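Local structure of prepilin-like protein (Thermus thermophilus, 6QVF) at residues V21-R25 and V102-I106. The protein is a type IV pilin-like protein associated with natural competence and probably serves as a DNA receptor at the pilus tip. Numbering follows the deposited sequence.
Sequences VLERR and VAWDI
Arg25 lays its guanidinium flat on the indole of Trp104, the planes only 10° apart, in a cation-pi stack that brings Arg25 CZ to 3.3 Å from Trp104 CZ2, an example of how a long arginine can spread both its methylenes and its charge over one aromatic face. The aliphatic part shares that face: a bend at chi2 (-62°) sets Arg25 CD 3.7 Å from the centroid of the Trp104 six-membered ring, a CH-pi contact. The outer end of the guanidinium is also fixed, since Arg25 NH2 forms a salt bridge with Glu95 on the adjoining strand 92-97. Replacing Trp104 with an alanine would probably strip the arginine of its aromatic platform and leave a gap beside Val21. Helix 2-30 here lies against an antiparallel four-stranded sheet, the packing that defines the type IV pilin fold, with the local axes of 21-25 and 102-106 9.5 Å apart and inclined by 27°. Apolar contacts make up the rest. Val21 CG1 meets Trp104 CB at 3.7 Å, while Val21 CG2 sits 3.8 Å from Val102 CG1. One helical turn after Val21, Arg25 CB meets Ile106 CD1 at 4.1 Å, and Ile106 also packs on Val29 of the helix.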
loop_
_atom_site.group_PDB
_atom_site.type_symbol
_atom_site.label_atom_id
_atom_site.label_comp_id
_atom_site.label_asym_id
_atom_site.label_seq_id
_atom_site.Cartn_x
_atom_site.Cartn_y
_atom_site.Cartn_z
ATOM N N VAL B 21 -8.079 8.750 -7.206
ATOM C CA VAL B 21 -6.752 9.021 -7.756
ATOM C C VAL B 21 -5.955 7.718 -7.900
ATOM O O VAL B 21 -5.305 7.475 -8.917
ATOM C CB VAL B 21 -6.003 10.044 -6.885
ATOM C CG1 VAL B 21 -4.575 10.244 -7.376
ATOM C CG2 VAL B 21 -6.779 11.357 -6.836
ATOM N N LEU B 22 -6.006 6.840 -6.900
ATOM C CA LEU B 22 -5.328 5.568 -6.981
ATOM C C LEU B 22 -5.824 4.756 -8.176
ATOM O O LEU B 22 -5.004 4.169 -8.909
ATOM C CB LEU B 22 -5.543 4.777 -5.688
ATOM C CG LEU B 22 -4.824 3.433 -5.629
ATOM C CD1 LEU B 22 -3.332 3.640 -5.608
ATOM C CD2 LEU B 22 -5.269 2.620 -4.419
ATOM N N GLU B 23 -7.139 4.782 -8.430
ATOM C CA GLU B 23 -7.726 4.021 -9.565
ATOM C C GLU B 23 -7.212 4.617 -10.879
ATOM O O GLU B 23 -6.815 3.870 -11.810
ATOM C CB GLU B 23 -9.257 4.108 -9.509
ATOM C CG GLU B 23 -9.905 3.202 -8.481
ATOM C CD GLU B 23 -11.407 3.350 -8.270
ATOM O OE1 GLU B 23 -11.993 4.435 -8.595
ATOM O OE2 GLU B 23 -11.986 2.353 -7.791
ATOM N N ARG B 24 -7.200 5.938 -10.986
ATOM C CA ARG B 24 -6.843 6.562 -12.264
ATOM C C ARG B 24 -5.358 6.336 -12.556
ATOM O O ARG B 24 -4.995 5.977 -13.691
ATOM C CB ARG B 24 -7.178 8.042 -12.290
ATOM C CG ARG B 24 -8.625 8.273 -12.709
ATOM C CD ARG B 24 -8.911 9.691 -13.142
ATOM N NE ARG B 24 -8.622 10.621 -12.062
ATOM C CZ ARG B 24 -9.466 10.900 -11.096
ATOM N NH1 ARG B 24 -10.695 10.392 -11.131
ATOM N NH2 ARG B 24 -9.057 11.648 -10.089
ATOM N N ARG B 25 -4.497 6.484 -11.540
ATOM C CA ARG B 25 -3.070 6.311 -11.780
ATOM C C ARG B 25 -2.707 4.834 -11.991
ATOM O O ARG B 25 -1.862 4.510 -12.838
ATOM C CB ARG B 25 -2.261 6.959 -10.652
ATOM C CG ARG B 25 -2.533 8.449 -10.559
ATOM C CD ARG B 25 -2.140 9.227 -11.802
ATOM N NE ARG B 25 -2.583 10.608 -11.821
ATOM C CZ ARG B 25 -2.345 11.471 -12.820
ATOM N NH1 ARG B 25 -1.675 11.101 -13.914
ATOM N NH2 ARG B 25 -2.756 12.730 -12.688
ATOM N N VAL B 102 -4.693 15.358 -3.064
ATOM C CA VAL B 102 -4.227 14.024 -3.038
ATOM C C VAL B 102 -2.853 13.977 -3.703
ATOM O O VAL B 102 -2.750 14.125 -4.929
ATOM C CB VAL B 102 -5.201 13.085 -3.771
ATOM C CG1 VAL B 102 -4.759 11.649 -3.598
ATOM C CG2 VAL B 102 -6.651 13.272 -3.275
ATOM N N ALA B 103 -1.804 13.726 -2.905
ATOM C CA ALA B 103 -0.459 13.461 -3.439
ATOM C C ALA B 103 -0.474 12.064 -4.034
ATOM O O ALA B 103 -1.090 11.145 -3.475
ATOM C CB ALA B 103 0.562 13.556 -2.363
ATOM N N TRP B 104 0.186 11.892 -5.177
ATOM C CA TRP B 104 0.204 10.593 -5.837
ATOM C C TRP B 104 1.572 10.369 -6.463
ATOM O O TRP B 104 2.263 11.313 -6.833
ATOM C CB TRP B 104 -0.907 10.460 -6.895
ATOM C CG TRP B 104 -0.763 11.422 -8.035
ATOM C CD1 TRP B 104 -1.360 12.635 -8.154
ATOM C CD2 TRP B 104 -0.032 11.213 -9.259
ATOM N NE1 TRP B 104 -1.014 13.228 -9.334
ATOM C CE2 TRP B 104 -0.206 12.381 -10.047
ATOM C CE3 TRP B 104 0.741 10.171 -9.778
ATOM C CZ2 TRP B 104 0.377 12.520 -11.310
ATOM C CZ3 TRP B 104 1.345 10.330 -11.014
ATOM C CH2 TRP B 104 1.160 11.494 -11.758
ATOM N N ASP B 105 1.968 9.096 -6.494
ATOM C CA ASP B 105 3.284 8.736 -7.010
ATOM C C ASP B 105 3.218 7.337 -7.620
ATOM O O ASP B 105 2.708 6.398 -6.988
ATOM C CB ASP B 105 4.299 8.725 -5.859
ATOM C CG ASP B 105 5.704 8.358 -6.275
ATOM O OD1 ASP B 105 5.974 7.178 -6.445
ATOM O OD2 ASP B 105 6.532 9.298 -6.404
ATOM N N ILE B 106 3.767 7.217 -8.826
ATOM C CA ILE B 106 4.003 5.961 -9.523
ATOM C C ILE B 106 5.503 5.734 -9.584
ATOM O O ILE B 106 6.244 6.653 -9.994
ATOM C CB ILE B 106 3.464 6.034 -10.957
ATOM C CG1 ILE B 106 1.976 6.365 -11.031
ATOM C CG2 ILE B 106 3.786 4.770 -11.706
ATOM C CD1 ILE B 106 1.459 6.659 -12.438
#